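Lantibiotic dehydratase (Microbispora corallina, PDB 5EHK) probably dehydrates serine and threonine residues of the precursor peptide of the lantibiotic NAI-107, drawing the activating glutamate from glutamyl-tRNA. Local coordinates at residues F143-G148 with V368-D373; H166-R171 with A336-A341; D207-D212 with V229-S234; T203-R208 with L428-R433. All blocks are in the same frame, centred on the assembly; numbering follows the deposited sequence.

Overall arrangement
The four contacts form two separate pairs. Interactions 1 and 2 have centres about 10 Å apart and are joined because strand 366-379, of the first, pairs antiparallel with strand 167-172, of the second: the loop 143-146 and strand 147-155 approach 366-379, helix 318-339 approaches 167-172, and Leu145 touches Tyr337 between them. Interactions 3 and 4, also about 10 Å centre to centre, share Asp207 and Arg208 in the small sheet of strands 203-205, 208-212 and 228-232, and both meet the second subunit. Centres of the two pairs lie 45 to 48 Å apart. All four belong to the N-terminal dehydratase family region, and none contains a bound substrate or metal.

Interaction 1: residues F143-G148 with V368-D373; sequences FGLFAG and VDLRID
Gly148 and Leu370 meet where two parallel strands, 147-155 and 366-379, begin to run side by side, in a largely buried contact of backbone against apolar side chains. Their CA atoms are 4.4 Å apart, and Gly148 CA makes a CA-H...O contact of 3.0 Å with Leu370 O. No conventional hydrogen bond joins the two segments; the ladder is taken up just beyond, by Leu370 with Val149, while Gly148 bonds across the other edge of its own strand to Thr16 of strand 6-17. Strand 366-379 is itself flanked on both edges, since 167-172 pairs antiparallel along the one opposite 147-155. Leu370, its CG trans to the backbone N (chi1 -172°), reaches into the bend of 144-147: CB lies 3.5 Å from Ala147 O and 3.7 Å from Gly144 O, and CD1 comes 4.3 Å from Leu145 CD2. Val368 CG1 rests against Gly144 O at 3.8 Å. Farther along, Ile372 lays CG1 alongside the Gly148 carbonyl carbon, 3.6 Å away, and Leu97 of helix 92-98 packs on both Leu145 and Val368.

Interaction 2: residues H166-R171 with A336-A341; sequences HRTRTR and AYDRTA
The carboxylate of Asp338 takes hold of Thr170 twice. Its OD2 accepts the backbone Thr170 N at 2.9 Å through the syn lone pair, with an N-H...O angle of 151°, and its OD1 accepts from Thr170 OG1 at 3.0 Å, again on the syn side but 21° out of the carboxylate plane. The threonine torsion makes this possible: OG1 stands beside its own backbone N (chi1 -54°), and the two donors present themselves together, one to each oxygen. Two residues back along the strand, Thr168 N donates to a water at 3.1 Å, and that water donates in turn to Tyr337 O and Thr340 O, bridging the strand to the end of the helix and the residue after it. Arg167 bends over the same region, with Arg339 O above one face of its guanidinium.

Packing fills in around the Tyr337 ring. Thr170 OG1 meets the ring edge, 3.2 Å from CD2, and Thr168 CG2 approaches obliquely to 3.5 Å from CE2; the phenol OH goes on to Glu93. Arg169 turns away to a salt bridge with Asp369 and a bond to Thr541 O. The C-terminal part of helix 318-339 therefore lies along one edge of strand 167-172, whose other edge pairs antiparallel with 366-379 through Arg167, Arg169 and Arg171, while Leu352 and Glu348 of helix 346-359 press on Thr170 and Tyr337.

Interaction 3: residues D207-D212 with V229-S234; sequences DRIVLD and VSARRS
Ser230 OG is gripped from two subunits: Arg208 NH1 of its own chain donates to it at 3.0 Å, only 8° out of the guanidinium plane, and Asp833 of the second subunit hydrogen-bonds to it as well. Ser230 and Arg208 sit in a three-stranded antiparallel meander in which strand 208-212 is the centre and 228-232 an outer strand. Bends at chi2 and chi3 fold the Arg208 chain back over its neighbour, laying one guanidinium face over Arg232 N and the carbonyl carbon of Ala231.

The ladder itself is regular, its strands 161° apart in direction. Ile209 and Ala231 form one hydrogen-bonded pair, with Ile209 N to Ala231 O at 2.7 Å and Ala231 N to Ile209 O at 2.9 Å; Leu211 and Val229 form the next, and Val210 faces Ser230 as the non-hydrogen-bonded pair between them. Ile209, Leu211, Val229 and Ala231 share one face, where Ile209 CG2 packs 3.5 Å from Ala231 CB and Leu241 and Gln278 of nearby helices close in. Val210 and Ser230 take the other face, on which Asp833 of the second subunit arrives.

Past the last bridge, Arg233 N still bonds to Asp207 O. There Asp207 turns its carboxylate to Arg232, and OD2 forms a salt bridge with NH1 at 3.1 Å, the two planes inclined by 54°.

Interaction 4: residues T203-R208 with L428-R433; sequences TVRGDR and LLDDTR
A beta-hairpin meets an Asx motif where Arg205 forms a salt bridge with Asp430. The hairpin joins strands 203-205 and 208-212 through a type II' turn from Arg205 to Arg208, with Gly206 adopting the positive phi (67°) of its second position. From this end of the strand the Arg205 side chain runs extended from CG to NE, and NH2 is modelled 2.5 Å from Asp430 OD1, a value not to be pressed at this resolution. The guanidinium and carboxylate planes are 27° apart, with OD1 meeting the guanidinium obliquely, and Thr203 OG1 lies over one guanidinium face.

The other oxygen of the acid is engaged in its own loop: Asp430 OD2 accepts from Arg433 N through the anti lone pair, and more weakly from Thr432 N. With partners at both oxygens, the carboxylate is probably restrained in rotation. The second subunit abuts this patch, its Arg829 forming a salt bridge with Asp431. Arg433 also brings its guanidinium edge to the hairpin, NH1 standing 3.2 Å from Val204 O.

Interaction 1: residues F143-G148 with V368-D373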
loop_
_atom_site.group_PDB
_atom_site.type_symbol
_atom_site.label_atom_id
_atom_site.label_comp_id
_atom_site.label_asym_id
_atom_site.label_seq_id
_atom_site.Cartn_x
_atom_site.Cartn_y
_atom_site.Cartn_z
ATOM N N PHE A 143 35.236 -20.210 -4.873
ATOM C CA PHE A 143 35.421 -19.347 -6.023
ATOM C C PHE A 143 36.296 -20.077 -7.067
ATOM O O PHE A 143 35.930 -21.159 -7.523
ATOM C CB PHE A 143 35.966 -17.968 -5.614
ATOM C CG PHE A 143 35.902 -16.948 -6.715
ATOM C CD1 PHE A 143 35.091 -17.163 -7.838
ATOM C CD2 PHE A 143 36.664 -15.798 -6.659
ATOM C CE1 PHE A 143 35.034 -16.248 -8.875
ATOM C CE2 PHE A 143 36.610 -14.863 -7.699
ATOM C CZ PHE A 143 35.795 -15.094 -8.804
ATOM N N GLY A 144 37.420 -19.499 -7.470
ATOM C CA GLY A 144 38.208 -20.119 -8.525
ATOM C C GLY A 144 39.273 -21.034 -7.957
ATOM O O GLY A 144 39.008 -22.195 -7.648
ATOM N N LEU A 145 40.479 -20.500 -7.794
ATOM C CA LEU A 145 41.534 -21.207 -7.074
ATOM C C LEU A 145 41.725 -20.650 -5.666
ATOM O O LEU A 145 42.714 -20.958 -4.998
ATOM C CB LEU A 145 42.854 -21.140 -7.830
ATOM C CG LEU A 145 42.882 -21.985 -9.093
ATOM C CD1 LEU A 145 43.773 -21.335 -10.134
ATOM C CD2 LEU A 145 43.356 -23.387 -8.728
ATOM N N PHE A 146 40.772 -19.841 -5.215
ATOM C CA PHE A 146 40.858 -19.253 -3.893
ATOM C C PHE A 146 40.252 -20.174 -2.850
ATOM O O PHE A 146 40.722 -20.234 -1.720
ATOM C CB PHE A 146 40.144 -17.906 -3.876
ATOM C CG PHE A 146 40.794 -16.880 -4.748
ATOM C CD1 PHE A 146 41.775 -16.044 -4.239
ATOM C CD2 PHE A 146 40.436 -16.759 -6.076
ATOM C CE1 PHE A 146 42.384 -15.101 -5.037
ATOM C CE2 PHE A 146 41.041 -15.819 -6.883
ATOM C CZ PHE A 146 42.025 -14.993 -6.363
ATOM N N ALA A 147 39.210 -20.902 -3.228
ATOM C CA ALA A 147 38.508 -21.733 -2.260
ATOM C C ALA A 147 37.732 -22.844 -2.940
ATOM O O ALA A 147 37.481 -22.786 -4.145
ATOM C CB ALA A 147 37.583 -20.884 -1.416
ATOM N N GLY A 148 37.357 -23.858 -2.161
ATOM C CA GLY A 148 36.724 -25.025 -2.726
ATOM C C GLY A 148 36.031 -25.889 -1.705
ATOM O O GLY A 148 35.851 -25.460 -0.566
ATOM N N VAL A 368 36.116 -22.725 -12.887
ATOM C CA VAL A 368 36.963 -23.640 -12.124
ATOM C C VAL A 368 36.383 -23.915 -10.761
ATOM O O VAL A 368 36.055 -22.997 -10.032
ATOM C CB VAL A 368 38.411 -23.096 -11.953
ATOM C CG1 VAL A 368 39.197 -23.949 -10.958
ATOM C CG2 VAL A 368 39.125 -23.020 -13.308
ATOM N N ASP A 369 36.238 -25.189 -10.430
ATOM C CA ASP A 369 35.891 -25.570 -9.072
ATOM C C ASP A 369 37.104 -26.267 -8.459
ATOM O O ASP A 369 37.813 -27.023 -9.140
ATOM C CB ASP A 369 34.695 -26.528 -9.035
ATOM C CG ASP A 369 33.458 -25.994 -9.777
ATOM O OD1 ASP A 369 33.306 -24.749 -9.926
ATOM O OD2 ASP A 369 32.627 -26.853 -10.187
ATOM N N LEU A 370 37.331 -26.029 -7.173
ATOM C CA LEU A 370 38.495 -26.556 -6.503
ATOM C C LEU A 370 38.093 -27.598 -5.484
ATOM O O LEU A 370 37.278 -27.328 -4.610
ATOM C CB LEU A 370 39.193 -25.434 -5.773
ATOM C CG LEU A 370 40.542 -25.831 -5.196
ATOM C CD1 LEU A 370 41.416 -26.417 -6.297
ATOM C CD2 LEU A 370 41.194 -24.636 -4.523
ATOM N N ARG A 371 38.659 -28.796 -5.584
ATOM C CA ARG A 371 38.448 -29.781 -4.530
ATOM C C ARG A 371 39.544 -29.638 -3.486
ATOM O O ARG A 371 40.734 -29.750 -3.803
ATOM C CB ARG A 371 38.393 -31.213 -5.047
ATOM C CG ARG A 371 38.098 -32.205 -3.930
ATOM C CD ARG A 371 37.932 -33.601 -4.462
ATOM N NE ARG A 371 39.131 -34.021 -5.161
ATOM C CZ ARG A 371 40.190 -34.516 -4.538
ATOM N NH1 ARG A 371 40.160 -34.668 -3.217
ATOM N NH2 ARG A 371 41.267 -34.866 -5.230
ATOM N N ILE A 372 39.135 -29.328 -2.260
ATOM C CA ILE A 372 40.056 -29.159 -1.147
ATOM C C ILE A 372 40.469 -30.493 -0.519
ATOM O O ILE A 372 39.614 -31.334 -0.221
ATOM C CB ILE A 372 39.422 -28.273 -0.064
ATOM C CG1 ILE A 372 39.270 -26.838 -0.575
ATOM C CG2 ILE A 372 40.241 -28.313 1.222
ATOM C CD1 ILE A 372 40.546 -26.196 -1.125
ATOM N N ASP A 373 41.776 -30.691 -0.338
ATOM C CA ASP A 373 42.284 -31.852 0.406
ATOM C C ASP A 373 42.150 -31.590 1.898
ATOM O O ASP A 373 42.962 -30.891 2.502
ATOM C CB ASP A 373 43.743 -32.169 0.026
ATOM C CG ASP A 373 44.275 -33.433 0.714
ATOM O OD1 ASP A 373 43.473 -34.176 1.324
ATOM O OD2 ASP A 373 45.499 -33.686 0.638
#

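Interaction 2: residues H166-R171 with A336-A341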
loop_
_atom_site.group_PDB
_atom_site.type_symbol
_atom_site.label_atom_id
_atom_site.label_comp_id
_atom_site.label_asym_id
_atom_site.label_seq_id
_atom_site.Cartn_x
_atom_site.Cartn_y
_atom_site.Cartn_z
ATOM N N HIS A 166 45.346 -30.464 -3.301
ATOM C CA HIS A 166 44.136 -29.879 -3.880
ATOM C C HIS A 166 44.060 -30.105 -5.381
ATOM O O HIS A 166 45.055 -29.953 -6.096
ATOM C CB HIS A 166 44.065 -28.382 -3.583
ATOM C CG HIS A 166 44.282 -28.040 -2.143
ATOM N ND1 HIS A 166 43.763 -28.795 -1.113
ATOM C CD2 HIS A 166 44.984 -27.041 -1.562
ATOM C CE1 HIS A 166 44.126 -28.267 0.041
ATOM N NE2 HIS A 166 44.869 -27.202 -0.203
ATOM N N ARG A 167 42.870 -30.473 -5.846
ATOM C CA ARG A 167 42.622 -30.737 -7.261
ATOM C C ARG A 167 41.544 -29.856 -7.872
ATOM O O ARG A 167 40.530 -29.543 -7.248
ATOM C CB ARG A 167 42.200 -32.189 -7.432
ATOM C CG ARG A 167 43.295 -33.181 -7.199
ATOM C CD ARG A 167 44.447 -32.934 -8.144
ATOM N NE ARG A 167 44.966 -34.225 -8.580
ATOM C CZ ARG A 167 44.440 -34.929 -9.579
ATOM N NH1 ARG A 167 43.378 -34.466 -10.236
ATOM N NH2 ARG A 167 44.957 -36.104 -9.914
ATOM N N THR A 168 41.766 -29.516 -9.132
ATOM C CA THR A 168 40.921 -28.611 -9.883
ATOM C C THR A 168 40.028 -29.406 -10.826
ATOM O O THR A 168 40.412 -30.479 -11.282
ATOM C CB THR A 168 41.802 -27.625 -10.672
ATOM O OG1 THR A 168 42.174 -26.545 -9.815
ATOM C CG2 THR A 168 41.058 -27.036 -11.810
ATOM N N ARG A 169 38.799 -28.946 -11.043
ATOM C CA ARG A 169 38.038 -29.384 -12.218
ATOM C C ARG A 169 37.757 -28.153 -13.067
ATOM O O ARG A 169 37.270 -27.155 -12.538
ATOM C CB ARG A 169 36.697 -29.988 -11.852
ATOM C CG ARG A 169 35.777 -29.989 -13.046
ATOM C CD ARG A 169 34.569 -30.831 -12.811
ATOM N NE ARG A 169 33.682 -30.115 -11.907
ATOM C CZ ARG A 169 32.669 -30.668 -11.257
ATOM N NH1 ARG A 169 32.411 -31.966 -11.392
ATOM N NH2 ARG A 169 31.930 -29.921 -10.452
ATOM N N THR A 170 38.029 -28.227 -14.368
ATOM C CA THR A 170 37.872 -27.078 -15.267
ATOM C C THR A 170 36.887 -27.349 -16.410
ATOM O O THR A 170 36.962 -28.370 -17.086
ATOM C CB THR A 170 39.231 -26.637 -15.835
ATOM O OG1 THR A 170 40.122 -26.400 -14.746
ATOM C CG2 THR A 170 39.101 -25.355 -16.675
ATOM N N ARG A 171 35.967 -26.415 -16.615
ATOM C CA ARG A 171 34.932 -26.568 -17.628
ATOM C C ARG A 171 34.741 -25.309 -18.441
ATOM O O ARG A 171 35.146 -24.215 -18.042
ATOM C CB ARG A 171 33.602 -26.987 -16.998
ATOM C CG ARG A 171 33.560 -28.432 -16.554
ATOM C CD ARG A 171 32.374 -28.697 -15.656
ATOM N NE ARG A 171 32.198 -30.127 -15.419
ATOM C CZ ARG A 171 31.276 -30.647 -14.614
ATOM N NH1 ARG A 171 30.453 -29.842 -13.951
ATOM N NH2 ARG A 171 31.179 -31.966 -14.467
ATOM N N ALA A 336 44.093 -32.040 -18.775
ATOM C CA ALA A 336 45.519 -31.833 -18.616
ATOM C C ALA A 336 45.773 -30.930 -17.428
ATOM O O ALA A 336 46.540 -31.269 -16.517
ATOM C CB ALA A 336 46.080 -31.207 -19.862
ATOM N N TYR A 337 45.099 -29.785 -17.429
ATOM C CA TYR A 337 45.261 -28.815 -16.356
ATOM C C TYR A 337 44.672 -29.322 -15.032
ATOM O O TYR A 337 45.096 -28.910 -13.947
ATOM C CB TYR A 337 44.692 -27.452 -16.768
ATOM C CG TYR A 337 44.526 -26.519 -15.605
ATOM C CD1 TYR A 337 45.624 -25.973 -14.960
ATOM C CD2 TYR A 337 43.263 -26.198 -15.137
ATOM C CE1 TYR A 337 45.458 -25.129 -13.878
ATOM C CE2 TYR A 337 43.090 -25.352 -14.066
ATOM C CZ TYR A 337 44.181 -24.826 -13.438
ATOM O OH TYR A 337 43.971 -23.994 -12.369
ATOM N N ASP A 338 43.730 -30.254 -15.120
ATOM C CA ASP A 338 43.150 -30.824 -13.907
ATOM C C ASP A 338 44.061 -31.897 -13.313
ATOM O O ASP A 338 43.804 -32.399 -12.208
ATOM C CB ASP A 338 41.745 -31.399 -14.139
ATOM C CG ASP A 338 40.684 -30.324 -14.286
ATOM O OD1 ASP A 338 40.966 -29.155 -13.944
ATOM O OD2 ASP A 338 39.557 -30.661 -14.714
ATOM N N ARG A 339 45.106 -32.262 -14.058
ATOM C CA ARG A 339 46.102 -33.212 -13.566
ATOM C C ARG A 339 47.110 -32.469 -12.715
ATOM O O ARG A 339 47.668 -33.011 -11.755
ATOM C CB ARG A 339 46.791 -33.968 -14.712
ATOM C CG ARG A 339 45.911 -35.043 -15.317
ATOM C CD ARG A 339 46.518 -35.763 -16.506
ATOM N NE ARG A 339 45.537 -36.704 -17.048
ATOM C CZ ARG A 339 44.853 -36.531 -18.181
ATOM N NH1 ARG A 339 45.059 -35.452 -18.936
ATOM N NH2 ARG A 339 43.969 -37.451 -18.565
ATOM N N THR A 340 47.262 -31.193 -13.041
ATOM C CA THR A 340 48.226 -30.312 -12.411
ATOM C C THR A 340 47.868 -29.976 -10.955
ATOM O O THR A 340 46.718 -30.115 -10.541
ATOM C CB THR A 340 48.330 -29.022 -13.248
ATOM O OG1 THR A 340 49.692 -28.776 -13.601
ATOM C CG2 THR A 340 47.768 -27.830 -12.503
ATOM N N ALA A 341 48.866 -29.548 -10.182
ATOM C CA ALA A 341 48.676 -29.149 -8.791
ATOM C C ALA A 341 48.538 -27.630 -8.651
ATOM O O ALA A 341 48.616 -26.896 -9.630
ATOM C CB ALA A 341 49.825 -29.658 -7.945
HETATM O O HOH W 1 44.301 -29.807 -10.970
#

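Interaction 3: residues D207-D212 with V229-S234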
loop_
_atom_site.group_PDB
_atom_site.type_symbol
_atom_site.label_atom_id
_atom_site.label_comp_id
_atom_site.label_asym_id
_atom_site.label_seq_id
_atom_site.Cartn_x
_atom_site.Cartn_y
_atom_site.Cartn_z
ATOM N N ASP A 207 -2.531 -15.305 -34.939
ATOM C CA ASP A 207 -1.832 -16.015 -36.005
ATOM C C ASP A 207 -0.322 -15.967 -35.813
ATOM O O ASP A 207 0.438 -16.294 -36.724
ATOM C CB ASP A 207 -2.136 -15.357 -37.335
ATOM C CG ASP A 207 -1.642 -13.929 -37.375
ATOM O OD1 ASP A 207 -1.919 -13.189 -36.392
ATOM O OD2 ASP A 207 -0.937 -13.566 -38.345
ATOM N N ARG A 208 0.114 -15.555 -34.630
ATOM C CA ARG A 208 1.540 -15.476 -34.339
ATOM C C ARG A 208 1.938 -16.469 -33.262
ATOM O O ARG A 208 1.139 -16.812 -32.366
ATOM C CB ARG A 208 1.915 -14.085 -33.856
ATOM C CG ARG A 208 1.485 -12.959 -34.769
ATOM C CD ARG A 208 2.531 -11.863 -34.778
ATOM N NE ARG A 208 2.854 -11.568 -36.164
ATOM C CZ ARG A 208 4.079 -11.395 -36.637
ATOM N NH1 ARG A 208 5.127 -11.456 -35.827
ATOM N NH2 ARG A 208 4.242 -11.148 -37.931
ATOM N N ILE A 209 3.176 -16.947 -33.366
ATOM C CA ILE A 209 3.801 -17.710 -32.293
ATOM C C ILE A 209 4.730 -16.764 -31.486
ATOM O O ILE A 209 5.528 -16.004 -32.048
ATOM C CB ILE A 209 4.506 -18.975 -32.849
ATOM C CG1 ILE A 209 4.847 -19.948 -31.726
ATOM C CG2 ILE A 209 5.729 -18.621 -33.634
ATOM C CD1 ILE A 209 3.621 -20.493 -31.019
ATOM N N VAL A 210 4.581 -16.770 -30.166
ATOM C CA VAL A 210 5.342 -15.852 -29.329
ATOM C C VAL A 210 6.184 -16.575 -28.297
ATOM O O VAL A 210 5.701 -17.482 -27.621
ATOM C CB VAL A 210 4.426 -14.810 -28.639
ATOM C CG1 VAL A 210 5.195 -13.965 -27.651
ATOM C CG2 VAL A 210 3.776 -13.904 -29.682
ATOM N N LEU A 211 7.458 -16.191 -28.223
ATOM C CA LEU A 211 8.355 -16.618 -27.154
ATOM C C LEU A 211 8.690 -15.427 -26.252
ATOM O O LEU A 211 9.419 -14.529 -26.651
ATOM C CB LEU A 211 9.646 -17.219 -27.724
ATOM C CG LEU A 211 10.735 -17.670 -26.727
ATOM C CD1 LEU A 211 10.192 -18.778 -25.862
ATOM C CD2 LEU A 211 12.003 -18.156 -27.430
ATOM N N ASP A 212 8.168 -15.408 -25.037
ATOM C CA ASP A 212 8.557 -14.346 -24.117
ATOM C C ASP A 212 9.951 -14.687 -23.568
ATOM O O ASP A 212 10.218 -15.834 -23.200
ATOM C CB ASP A 212 7.538 -14.183 -22.975
ATOM C CG ASP A 212 6.114 -13.880 -23.480
ATOM O OD1 ASP A 212 5.970 -13.009 -24.365
ATOM O OD2 ASP A 212 5.134 -14.511 -22.995
ATOM N N VAL A 229 10.432 -12.548 -29.037
ATOM C CA VAL A 229 10.386 -13.055 -30.402
ATOM C C VAL A 229 8.948 -13.273 -30.864
ATOM O O VAL A 229 8.200 -14.017 -30.228
ATOM C CB VAL A 229 11.175 -14.361 -30.533
ATOM C CG1 VAL A 229 10.716 -15.153 -31.765
ATOM C CG2 VAL A 229 12.664 -14.060 -30.596
ATOM N N SER A 230 8.567 -12.635 -31.969
ATOM C CA SER A 230 7.213 -12.772 -32.517
ATOM C C SER A 230 7.258 -13.257 -33.947
ATOM O O SER A 230 7.554 -12.475 -34.848
ATOM C CB SER A 230 6.483 -11.428 -32.484
ATOM O OG SER A 230 5.127 -11.567 -32.875
ATOM N N ALA A 231 6.970 -14.539 -34.162
ATOM C CA ALA A 231 6.978 -15.104 -35.510
ATOM C C ALA A 231 5.550 -15.330 -36.010
ATOM O O ALA A 231 4.664 -15.617 -35.213
ATOM C CB ALA A 231 7.742 -16.410 -35.515
ATOM N N ARG A 232 5.313 -15.196 -37.314
ATOM C CA ARG A 232 4.005 -15.553 -37.860
ATOM C C ARG A 232 3.828 -17.075 -37.861
ATOM O O ARG A 232 4.723 -17.819 -38.267
ATOM C CB ARG A 232 3.807 -15.008 -39.273
ATOM C CG ARG A 232 2.443 -15.371 -39.876
ATOM C CD ARG A 232 2.271 -14.890 -41.312
ATOM N NE ARG A 232 2.516 -13.449 -41.453
ATOM C CZ ARG A 232 1.584 -12.495 -41.357
ATOM N NH1 ARG A 232 0.313 -12.812 -41.117
ATOM N NH2 ARG A 232 1.926 -11.217 -41.510
ATOM N N ARG A 233 2.657 -17.536 -37.427
ATOM C CA ARG A 233 2.405 -18.973 -37.288
ATOM C C ARG A 233 1.701 -19.552 -38.519
ATOM O O ARG A 233 0.500 -19.777 -38.525
ATOM C CB ARG A 233 1.593 -19.245 -36.025
ATOM C CG ARG A 233 1.333 -20.707 -35.736
ATOM C CD ARG A 233 0.590 -20.848 -34.408
ATOM N NE ARG A 233 0.254 -22.239 -34.122
ATOM C CZ ARG A 233 -0.947 -22.750 -34.346
ATOM N NH1 ARG A 233 -1.883 -21.979 -34.870
ATOM N NH2 ARG A 233 -1.202 -24.021 -34.075
ATOM N N SER A 234 2.473 -19.780 -39.566
ATOM C CA SER A 234 1.963 -20.344 -40.806
ATOM C C SER A 234 1.664 -21.822 -40.602
ATOM O O SER A 234 1.999 -22.369 -39.560
ATOM C CB SER A 234 3.018 -20.164 -41.904
ATOM O OG SER A 234 4.255 -20.753 -41.523
#

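Interaction 4: residues T203-R208 with L428-R433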
loop_
_atom_site.group_PDB
_atom_site.type_symbol
_atom_site.label_atom_id
_atom_site.label_comp_id
_atom_site.label_asym_id
_atom_site.label_seq_id
_atom_site.Cartn_x
_atom_site.Cartn_y
_atom_site.Cartn_z
ATOM N N THR A 203 3.921 -19.458 -26.647
ATOM C CA THR A 203 2.504 -19.214 -26.444
ATOM C C THR A 203 1.952 -18.659 -27.755
ATOM O O THR A 203 2.613 -17.839 -28.423
ATOM C CB THR A 203 2.213 -18.293 -25.214
ATOM O OG1 THR A 203 1.348 -17.213 -25.600
ATOM C CG2 THR A 203 3.515 -17.737 -24.586
ATOM N N VAL A 204 0.779 -19.169 -28.137
ATOM C CA VAL A 204 0.079 -18.806 -29.374
ATOM C C VAL A 204 -0.812 -17.574 -29.242
ATOM O O VAL A 204 -1.766 -17.576 -28.474
ATOM C CB VAL A 204 -0.830 -19.954 -29.809
ATOM C CG1 VAL A 204 -1.667 -19.554 -31.009
ATOM C CG2 VAL A 204 -0.009 -21.167 -30.110
ATOM N N ARG A 205 -0.537 -16.529 -30.009
ATOM C CA ARG A 205 -1.400 -15.350 -29.975
ATOM C C ARG A 205 -1.899 -15.008 -31.367
ATOM O O ARG A 205 -1.146 -14.503 -32.201
ATOM C CB ARG A 205 -0.675 -14.159 -29.374
ATOM C CG ARG A 205 -0.507 -14.279 -27.891
ATOM C CD ARG A 205 0.255 -13.113 -27.297
ATOM N NE ARG A 205 0.103 -13.163 -25.859
ATOM C CZ ARG A 205 1.083 -13.498 -25.025
ATOM N NH1 ARG A 205 2.297 -13.770 -25.490
ATOM N NH2 ARG A 205 0.856 -13.533 -23.714
ATOM N N GLY A 206 -3.172 -15.303 -31.611
ATOM C CA GLY A 206 -3.789 -15.036 -32.897
ATOM C C GLY A 206 -3.170 -15.925 -33.951
ATOM O O GLY A 206 -3.237 -17.144 -33.845
ATOM N N ASP A 207 -2.531 -15.305 -34.939
ATOM C CA ASP A 207 -1.832 -16.015 -36.005
ATOM C C ASP A 207 -0.322 -15.967 -35.813
ATOM O O ASP A 207 0.438 -16.294 -36.724
ATOM C CB ASP A 207 -2.136 -15.357 -37.335
ATOM C CG ASP A 207 -1.642 -13.929 -37.375
ATOM O OD1 ASP A 207 -1.919 -13.189 -36.392
ATOM O OD2 ASP A 207 -0.937 -13.566 -38.345
ATOM N N ARG A 208 0.114 -15.555 -34.630
ATOM C CA ARG A 208 1.540 -15.476 -34.339
ATOM C C ARG A 208 1.938 -16.469 -33.262
ATOM O O ARG A 208 1.139 -16.812 -32.366
ATOM C CB ARG A 208 1.915 -14.085 -33.856
ATOM C CG ARG A 208 1.485 -12.959 -34.769
ATOM C CD ARG A 208 2.531 -11.863 -34.778
ATOM N NE ARG A 208 2.854 -11.568 -36.164
ATOM C CZ ARG A 208 4.079 -11.395 -36.637
ATOM N NH1 ARG A 208 5.127 -11.456 -35.827
ATOM N NH2 ARG A 208 4.242 -11.148 -37.931
ATOM N N LEU A 428 -2.453 -19.968 -17.139
ATOM C CA LEU A 428 -2.466 -19.185 -15.919
ATOM C C LEU A 428 -1.435 -18.070 -16.004
ATOM O O LEU A 428 -1.717 -16.950 -15.624
ATOM C CB LEU A 428 -2.141 -20.066 -14.719
ATOM C CG LEU A 428 -2.254 -19.356 -13.372
ATOM C CD1 LEU A 428 -3.698 -18.982 -13.100
ATOM C CD2 LEU A 428 -1.680 -20.192 -12.258
ATOM N N LEU A 429 -0.252 -18.359 -16.540
ATOM C CA LEU A 429 0.827 -17.374 -16.558
ATOM C C LEU A 429 0.673 -16.322 -17.651
ATOM O O LEU A 429 1.398 -15.325 -17.669
ATOM C CB LEU A 429 2.186 -18.061 -16.685
ATOM C CG LEU A 429 2.839 -18.520 -15.377
ATOM C CD1 LEU A 429 4.194 -19.096 -15.646
ATOM C CD2 LEU A 429 2.947 -17.376 -14.403
ATOM N N ASP A 430 -0.265 -16.561 -18.564
ATOM C CA ASP A 430 -0.531 -15.654 -19.673
ATOM C C ASP A 430 -1.310 -14.392 -19.266
ATOM O O ASP A 430 -2.350 -14.475 -18.621
ATOM C CB ASP A 430 -1.293 -16.392 -20.762
ATOM C CG ASP A 430 -1.460 -15.566 -22.000
ATOM O OD1 ASP A 430 -0.461 -15.411 -22.731
ATOM O OD2 ASP A 430 -2.576 -15.070 -22.247
ATOM N N ASP A 431 -0.783 -13.232 -19.644
ATOM C CA ASP A 431 -1.400 -11.934 -19.372
ATOM C C ASP A 431 -2.824 -11.831 -19.893
ATOM O O ASP A 431 -3.687 -11.255 -19.245
ATOM C CB ASP A 431 -0.581 -10.844 -20.030
ATOM C CG ASP A 431 0.601 -10.442 -19.207
ATOM O OD1 ASP A 431 0.420 -10.206 -17.987
ATOM O OD2 ASP A 431 1.712 -10.362 -19.775
ATOM N N THR A 432 -3.056 -12.389 -21.072
ATOM C CA THR A 432 -4.331 -12.261 -21.733
ATOM C C THR A 432 -5.354 -13.293 -21.295
ATOM O O THR A 432 -6.527 -12.957 -21.069
ATOM C CB THR A 432 -4.176 -12.320 -23.243
ATOM O OG1 THR A 432 -3.137 -11.416 -23.659
ATOM C CG2 THR A 432 -5.462 -11.944 -23.887
ATOM N N ARG A 433 -4.939 -14.554 -21.228
ATOM C CA ARG A 433 -5.875 -15.635 -20.941
ATOM C C ARG A 433 -5.998 -15.959 -19.464
ATOM O O ARG A 433 -6.997 -16.556 -19.024
ATOM C CB ARG A 433 -5.504 -16.889 -21.710
ATOM C CG ARG A 433 -5.242 -16.655 -23.165
ATOM C CD ARG A 433 -4.869 -17.942 -23.831
ATOM N NE ARG A 433 -5.839 -18.370 -24.816
ATOM C CZ ARG A 433 -5.547 -18.493 -26.114
ATOM N NH1 ARG A 433 -4.316 -18.200 -26.574
ATOM N NH2 ARG A 433 -6.499 -18.903 -26.953
#